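Side-chain contacts in fructose-1,6-bisphosphatase/inositol-1-monophosphatase (Thermotoga maritima, PDB 2P3N), which removes phosphate from fructose 1,6-bisphosphate, inositol-1-phosphate and several other phosphate esters, using magnesium, and works as a homotetramer: residues D5-L10 / V106-V111; L120-G125 / V209-G214. All coordinates share one frame; numbering follows the deposited sequence.

Interaction 1 (D5-L10 / V106-V111); sequences DFSIKL and VKLGVV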
ATOM      1  N   ASP A   5     -10.563   3.392 -19.083  1.00 28.04           N
ATOM      2  CA  ASP A   5      -9.238   2.830 -18.833  1.00 27.10           C
ATOM      3  C   ASP A   5      -8.144   3.900 -18.888  1.00 28.85           C
ATOM      4  O   ASP A   5      -7.198   3.901 -18.085  1.00 26.91           O
ATOM      5  CB  ASP A   5      -8.952   1.737 -19.868  1.00 26.67           C
ATOM      6  CG  ASP A   5      -7.761   0.875 -19.495  1.00 26.70           C
ATOM      7  OD1 ASP A   5      -6.853   0.684 -20.342  1.00 24.86           O
ATOM      8  OD2 ASP A   5      -7.744   0.382 -18.352  1.00 26.07           O
ATOM      9  N   PHE A   6      -8.283   4.794 -19.864  1.00 28.76           N
ATOM     10  CA  PHE A   6      -7.366   5.905 -20.095  1.00 27.26           C
ATOM     11  C   PHE A   6      -7.357   6.806 -18.870  1.00 27.44           C
ATOM     12  O   PHE A   6      -6.311   7.246 -18.408  1.00 26.81           O
ATOM     13  CB  PHE A   6      -7.855   6.695 -21.316  1.00 30.07           C
ATOM     14  CG  PHE A   6      -7.254   8.066 -21.452  1.00 23.99           C
ATOM     15  CD1 PHE A   6      -6.052   8.254 -22.124  1.00 25.20           C
ATOM     16  CD2 PHE A   6      -7.901   9.177 -20.916  1.00 24.73           C
ATOM     17  CE1 PHE A   6      -5.500   9.541 -22.262  1.00 26.57           C
ATOM     18  CE2 PHE A   6      -7.363  10.468 -21.044  1.00 23.31           C
ATOM     19  CZ  PHE A   6      -6.162  10.650 -21.717  1.00 25.21           C
ATOM     20  N   SER A   7      -8.550   7.075 -18.361  1.00 25.93           N
ATOM     21  CA  SER A   7      -8.743   7.928 -17.204  1.00 24.80           C
ATOM     22  C   SER A   7      -8.146   7.323 -15.945  1.00 26.12           C
ATOM     23  O   SER A   7      -7.490   8.004 -15.161  1.00 30.98           O
ATOM     24  CB  SER A   7     -10.240   8.170 -17.005  1.00 30.43           C
ATOM     25  OG  SER A   7     -10.804   8.778 -18.159  1.00 32.03           O
ATOM     26  N   ILE A   8      -8.394   6.037 -15.743  1.00 28.56           N
ATOM     27  CA  ILE A   8      -7.873   5.336 -14.583  1.00 24.09           C
ATOM     28  C   ILE A   8      -6.350   5.374 -14.579  1.00 26.14           C
ATOM     29  O   ILE A   8      -5.739   5.768 -13.579  1.00 27.41           O
ATOM     30  CB  ILE A   8      -8.337   3.875 -14.574  1.00 24.50           C
ATOM     31  CG1 ILE A   8      -9.853   3.830 -14.363  1.00 27.65           C
ATOM     32  CG2 ILE A   8      -7.615   3.094 -13.480  1.00 23.43           C
ATOM     33  CD1 ILE A   8     -10.476   2.462 -14.598  1.00 22.21           C
ATOM     34  N   LYS A   9      -5.741   4.981 -15.692  1.00 19.47           N
ATOM     35  CA  LYS A   9      -4.291   4.964 -15.779  1.00 21.10           C
ATOM     36  C   LYS A   9      -3.653   6.342 -15.704  1.00 23.65           C
ATOM     37  O   LYS A   9      -2.543   6.485 -15.213  1.00 27.23           O
ATOM     38  CB  LYS A   9      -3.871   4.259 -17.062  1.00 20.09           C
ATOM     39  CG  LYS A   9      -4.436   2.862 -17.124  1.00 23.84           C
ATOM     40  CD  LYS A   9      -3.908   2.064 -18.290  1.00 17.45           C
ATOM     41  CE  LYS A   9      -4.439   0.656 -18.199  1.00 13.48           C
ATOM     42  NZ  LYS A   9      -4.145  -0.132 -19.413  1.00 22.51           N
ATOM     43  N   LEU A  10      -4.365   7.354 -16.184  1.00 25.87           N
ATOM     44  CA  LEU A  10      -3.868   8.728 -16.183  1.00 25.08           C
ATOM     45  C   LEU A  10      -3.858   9.271 -14.770  1.00 24.72           C
ATOM     46  O   LEU A  10      -2.868   9.831 -14.317  1.00 26.67           O
ATOM     47  CB  LEU A  10      -4.774   9.627 -17.024  1.00 25.94           C
ATOM     48  CG  LEU A  10      -4.213  10.650 -18.009  1.00 24.99           C
ATOM     49  CD1 LEU A  10      -5.316  11.665 -18.263  1.00 21.96           C
ATOM     50  CD2 LEU A  10      -2.970  11.343 -17.482  1.00 15.11           C
ATOM     51  N   VAL A 106     -23.005  13.269 -17.802  1.00 40.01           N
ATOM     52  CA  VAL A 106     -21.837  12.558 -17.289  1.00 39.77           C
ATOM     53  C   VAL A 106     -21.897  11.104 -17.763  1.00 40.47           C
ATOM     54  O   VAL A 106     -22.791  10.350 -17.380  1.00 39.65           O
ATOM     55  CB  VAL A 106     -21.791  12.603 -15.743  1.00 36.14           C
ATOM     56  CG1 VAL A 106     -20.519  11.956 -15.236  1.00 35.58           C
ATOM     57  CG2 VAL A 106     -21.867  14.037 -15.269  1.00 31.96           C
ATOM     58  N   LYS A 107     -20.944  10.728 -18.608  1.00 41.94           N
ATOM     59  CA  LYS A 107     -20.876   9.376 -19.161  1.00 44.63           C
ATOM     60  C   LYS A 107     -19.821   8.517 -18.468  1.00 43.74           C
ATOM     61  O   LYS A 107     -19.848   7.290 -18.556  1.00 41.39           O
ATOM     62  CB  LYS A 107     -20.556   9.434 -20.668  1.00 42.30           C
ATOM     63  CG  LYS A 107     -21.578  10.192 -21.500  1.00 47.65           C
ATOM     64  CD  LYS A 107     -22.998   9.677 -21.233  1.00 52.95           C
ATOM     65  CE  LYS A 107     -24.056  10.597 -21.847  1.00 58.09           C
ATOM     66  NZ  LYS A 107     -25.454  10.154 -21.544  1.00 67.31           N
ATOM     67  N   LEU A 108     -18.904   9.171 -17.766  1.00 45.50           N
ATOM     68  CA  LEU A 108     -17.811   8.475 -17.112  1.00 45.05           C
ATOM     69  C   LEU A 108     -17.277   9.303 -15.953  1.00 45.02           C
ATOM     70  O   LEU A 108     -17.248  10.526 -16.016  1.00 46.52           O
ATOM     71  CB  LEU A 108     -16.714   8.243 -18.158  1.00 50.02           C
ATOM     72  CG  LEU A 108     -15.365   7.572 -17.910  1.00 53.86           C
ATOM     73  CD1 LEU A 108     -14.651   7.488 -19.246  1.00 61.33           C
ATOM     74  CD2 LEU A 108     -14.519   8.348 -16.905  1.00 54.40           C
ATOM     75  N   GLY A 109     -16.854   8.628 -14.893  1.00 43.69           N
ATOM     76  CA  GLY A 109     -16.310   9.328 -13.747  1.00 40.97           C
ATOM     77  C   GLY A 109     -15.228   8.510 -13.066  1.00 38.01           C
ATOM     78  O   GLY A 109     -15.324   7.291 -12.964  1.00 41.64           O
ATOM     79  N   VAL A 110     -14.174   9.168 -12.617  1.00 34.67           N
ATOM     80  CA  VAL A 110     -13.115   8.465 -11.919  1.00 33.90           C
ATOM     81  C   VAL A 110     -12.519   9.384 -10.863  1.00 33.71           C
ATOM     82  O   VAL A 110     -12.278  10.567 -11.118  1.00 34.44           O
ATOM     83  CB  VAL A 110     -12.027   7.947 -12.899  1.00 35.17           C
ATOM     84  CG1 VAL A 110     -11.739   8.979 -13.949  1.00 51.74           C
ATOM     85  CG2 VAL A 110     -10.761   7.598 -12.136  1.00 31.47           C
ATOM     86  N   VAL A 111     -12.342   8.843  -9.659  1.00 31.60           N
ATOM     87  CA  VAL A 111     -11.769   9.589  -8.536  1.00 31.42           C
ATOM     88  C   VAL A 111     -10.597   8.752  -8.029  1.00 27.24           C
ATOM     89  O   VAL A 111     -10.743   7.557  -7.779  1.00 27.08           O
ATOM     90  CB  VAL A 111     -12.802   9.783  -7.374  1.00 31.92           C
ATOM     91  CG1 VAL A 111     -12.169  10.550  -6.221  1.00 29.61           C
ATOM     92  CG2 VAL A 111     -14.012  10.529  -7.868  1.00 31.06           C
TER
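S7 and V110 carry the tight part of this contact: CB of S7 and CG1 of V110 stand 3.5 Å apart, closer than two carbons usually pack. V110 brings that methyl forward by its first torsion (chi1 41°), which sets CG1 in the crowded position between the backbone N and the carbonyl carbon. Its other methyl, CG2, is anti to N and turns to I8, where the fit is looser, with CG1 of I8 4.5 Å from CG2 of V110. Two successive helix residues, S7 and I8, thus meet the two branches of one valine. Alongside, OG of S7 lies 3.9 Å from CD2 of L108, a plain van der Waals approach; the hydroxyl itself is hydrogen-bonded to the carbonyl O of R3, one turn earlier, so a buried polar group is satisfied within its own helix.

The partly exposed side of the helix, which faces a neighbouring subunit, behaves differently. D5 points away from the strand and K9 stays clear of it; NZ of K9 makes a salt bridge to OD1 of D5 (3.0 Å), on the syn side of that oxygen. OD2 of D5 takes a hydrogen bond from N of R134 of a second subunit and NZ of K9 gives one to its O, so the pair takes part in a subunit interface.

The axes of 5-10 and 106-111 run almost parallel, 15° apart and 8.7 Å at closest approach. L98, on neighbouring strand 95-102, extends the bed beneath S7 and V110. V106 and V111 instead touch helix 199-211, evidence that strand 105-113 is covered by helices on both of its faces. A helix laid nearly along the strands of a large sheet, with further helices behind it, is characteristic of the layered alpha-beta sandwich of the inositol monophosphatase superfamily.

Interaction 2 (L120-G125 / V209-G214); sequences LYAEEG and VKEAGG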
ATOM      1  N   LEU A 120     -11.941   4.862  -7.358  1.00 28.94           N
ATOM      2  CA  LEU A 120     -13.360   4.637  -7.518  1.00 27.73           C
ATOM      3  C   LEU A 120     -13.755   5.185  -8.886  1.00 27.71           C
ATOM      4  O   LEU A 120     -13.362   6.289  -9.248  1.00 29.51           O
ATOM      5  CB  LEU A 120     -14.111   5.352  -6.394  1.00 27.39           C
ATOM      6  CG  LEU A 120     -13.617   4.874  -5.026  1.00 27.84           C
ATOM      7  CD1 LEU A 120     -12.527   5.805  -4.543  1.00 33.52           C
ATOM      8  CD2 LEU A 120     -14.754   4.844  -4.021  1.00 30.46           C
ATOM      9  N   TYR A 121     -14.506   4.409  -9.658  1.00 27.41           N
ATOM     10  CA  TYR A 121     -14.925   4.861 -10.980  1.00 26.61           C
ATOM     11  C   TYR A 121     -16.236   4.246 -11.429  1.00 30.05           C
ATOM     12  O   TYR A 121     -16.694   3.251 -10.880  1.00 33.04           O
ATOM     13  CB  TYR A 121     -13.854   4.542 -12.022  1.00 23.51           C
ATOM     14  CG  TYR A 121     -13.418   3.104 -12.004  1.00 22.43           C
ATOM     15  CD1 TYR A 121     -12.484   2.652 -11.074  1.00 24.21           C
ATOM     16  CD2 TYR A 121     -13.979   2.180 -12.878  1.00 25.29           C
ATOM     17  CE1 TYR A 121     -12.120   1.309 -11.014  1.00 25.78           C
ATOM     18  CE2 TYR A 121     -13.627   0.835 -12.827  1.00 27.86           C
ATOM     19  CZ  TYR A 121     -12.699   0.408 -11.893  1.00 23.12           C
ATOM     20  OH  TYR A 121     -12.366  -0.920 -11.839  1.00 31.21           O
ATOM     21  N   ALA A 122     -16.832   4.848 -12.446  1.00 32.10           N
ATOM     22  CA  ALA A 122     -18.090   4.363 -12.990  1.00 30.87           C
ATOM     23  C   ALA A 122     -18.331   4.921 -14.381  1.00 32.00           C
ATOM     24  O   ALA A 122     -18.125   6.106 -14.628  1.00 33.23           O
ATOM     25  CB  ALA A 122     -19.252   4.754 -12.074  1.00 22.71           C
ATOM     26  N   GLU A 123     -18.741   4.046 -15.291  1.00 35.72           N
ATOM     27  CA  GLU A 123     -19.081   4.438 -16.650  1.00 38.77           C
ATOM     28  C   GLU A 123     -20.606   4.209 -16.692  1.00 42.29           C
ATOM     29  O   GLU A 123     -21.127   3.334 -15.989  1.00 39.02           O
ATOM     30  CB  GLU A 123     -18.342   3.555 -17.655  1.00 38.65           C
ATOM     31  CG  GLU A 123     -18.457   4.013 -19.090  1.00 52.13           C
ATOM     32  CD  GLU A 123     -17.439   3.333 -19.981  1.00 63.56           C
ATOM     33  OE1 GLU A 123     -17.292   2.094 -19.878  1.00 66.49           O
ATOM     34  OE2 GLU A 123     -16.785   4.033 -20.784  1.00 76.76           O
ATOM     35  N   GLU A 124     -21.323   5.001 -17.483  1.00 45.78           N
ATOM     36  CA  GLU A 124     -22.781   4.884 -17.553  1.00 48.56           C
ATOM     37  C   GLU A 124     -23.295   3.542 -18.080  1.00 46.50           C
ATOM     38  O   GLU A 124     -22.930   3.098 -19.172  1.00 45.72           O
ATOM     39  CB  GLU A 124     -23.355   6.037 -18.386  1.00 57.90           C
ATOM     40  CG  GLU A 124     -24.863   6.024 -18.574  1.00 64.77           C
ATOM     41  CD  GLU A 124     -25.339   7.202 -19.407  1.00 72.32           C
ATOM     42  OE1 GLU A 124     -25.460   8.316 -18.852  1.00 76.61           O
ATOM     43  OE2 GLU A 124     -25.574   7.017 -20.624  1.00 74.52           O
ATOM     44  N   GLY A 125     -24.146   2.910 -17.275  1.00 46.05           N
ATOM     45  CA  GLY A 125     -24.716   1.630 -17.638  1.00 47.60           C
ATOM     46  C   GLY A 125     -23.854   0.426 -17.289  1.00 48.23           C
ATOM     47  O   GLY A 125     -24.274  -0.711 -17.510  1.00 51.14           O
ATOM     48  N   VAL A 209     -22.166   7.529  -7.827  1.00 46.62           N
ATOM     49  CA  VAL A 209     -23.191   7.275  -6.821  1.00 48.53           C
ATOM     50  C   VAL A 209     -24.433   6.635  -7.443  1.00 48.46           C
ATOM     51  O   VAL A 209     -24.979   5.682  -6.910  1.00 50.20           O
ATOM     52  CB  VAL A 209     -23.616   8.566  -6.113  1.00 47.37           C
ATOM     53  CG1 VAL A 209     -24.706   8.258  -5.108  1.00 40.91           C
ATOM     54  CG2 VAL A 209     -22.427   9.194  -5.419  1.00 38.45           C
ATOM     55  N   LYS A 210     -24.868   7.157  -8.578  1.00 51.78           N
ATOM     56  CA  LYS A 210     -26.043   6.632  -9.251  1.00 51.16           C
ATOM     57  C   LYS A 210     -25.802   5.254  -9.862  1.00 50.84           C
ATOM     58  O   LYS A 210     -26.685   4.396  -9.816  1.00 50.80           O
ATOM     59  CB  LYS A 210     -26.518   7.626 -10.317  1.00 60.42           C
ATOM     60  CG  LYS A 210     -26.823   9.013  -9.749  1.00 70.76           C
ATOM     61  CD  LYS A 210     -27.573   9.912 -10.724  1.00 78.65           C
ATOM     62  CE  LYS A 210     -26.742  10.262 -11.948  1.00 83.24           C
ATOM     63  NZ  LYS A 210     -27.456  11.226 -12.839  1.00 82.12           N
ATOM     64  N   GLU A 211     -24.620   5.034 -10.437  1.00 48.52           N
ATOM     65  CA  GLU A 211     -24.301   3.729 -11.020  1.00 44.12           C
ATOM     66  C   GLU A 211     -24.161   2.688  -9.912  1.00 39.86           C
ATOM     67  O   GLU A 211     -24.239   1.487 -10.153  1.00 38.84           O
ATOM     68  CB  GLU A 211     -23.010   3.794 -11.831  1.00 49.57           C
ATOM     69  CG  GLU A 211     -23.209   4.328 -13.228  1.00 58.91           C
ATOM     70  CD  GLU A 211     -24.004   3.378 -14.106  1.00 62.56           C
ATOM     71  OE1 GLU A 211     -24.928   3.847 -14.800  1.00 63.16           O
ATOM     72  OE2 GLU A 211     -23.704   2.166 -14.116  1.00 62.01           O
ATOM     73  N   ALA A 212     -23.951   3.169  -8.692  1.00 39.77           N
ATOM     74  CA  ALA A 212     -23.833   2.306  -7.522  1.00 40.83           C
ATOM     75  C   ALA A 212     -25.196   2.254  -6.850  1.00 42.80           C
ATOM     76  O   ALA A 212     -25.289   1.960  -5.655  1.00 43.39           O
ATOM     77  CB  ALA A 212     -22.805   2.858  -6.545  1.00 32.62           C
ATOM     78  N   GLY A 213     -26.238   2.575  -7.629  1.00 43.86           N
ATOM     79  CA  GLY A 213     -27.618   2.556  -7.153  1.00 41.71           C
ATOM     80  C   GLY A 213     -28.093   3.636  -6.186  1.00 41.75           C
ATOM     81  O   GLY A 213     -29.227   3.575  -5.713  1.00 41.78           O
ATOM     82  N   GLY A 214     -27.250   4.620  -5.884  1.00 43.14           N
ATOM     83  CA  GLY A 214     -27.652   5.676  -4.965  1.00 42.64           C
ATOM     84  C   GLY A 214     -28.438   6.814  -5.605  1.00 41.86           C
ATOM     85  O   GLY A 214     -28.868   6.731  -6.761  1.00 40.06           O
TER
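The amide N of G125 donates to OE1 of E211 at 2.8 Å with a nearly straight N-H...O angle of 172°, although it comes from above the carboxylate plane, 53° out of it. OE2 of the same group accepts a hydrogen bond from N of G127, so one carboxylate holds two amides of the hairpin turn joining strands 118-123 and 127-130. E211 sits where a Schellman motif ends helix 199-211: G213, at positive phi, is its C-prime residue, and N of G214 returns to O of V209 at 2.7 Å.

The E211 side chain reaches the turn by folding at chi2 (-68°), which swings its carboxylate toward G125 while its aliphatic base remains over the strand. Shortening E211 to an alanine here removes the carboxylate and would probably leave the amides of G125 and G127 without their acceptor and the turn less firmly tied to the helix end. The apolar packing is modest, CB of A122, which points toward the helix, meeting CB of E211 at 3.9 Å; beside it CG of E211 lies 3.6 Å from the carbonyl O of E123.

Interactions 1 and 2, with centres about 12 Å apart, share one sheet: their strands, 105-113 and 118-123, follow each other in the chain and pair antiparallel. Two probable hydrogen bonds join them, V111 N to L120 O and G109 N to A122 O, each 2.8 Å. K107 also makes a salt bridge to E124, just beyond the end of strand 118-123. V111 also touches A204 and I208 of helix 199-211, the helix whose end enters interaction 2. Neither contact forms the magnesium site; in interaction 1 the V110 side chain is about 10 Å from that of D79, a magnesium ligand. Interaction 2 lies away from the known magnesium and probable substrate positions.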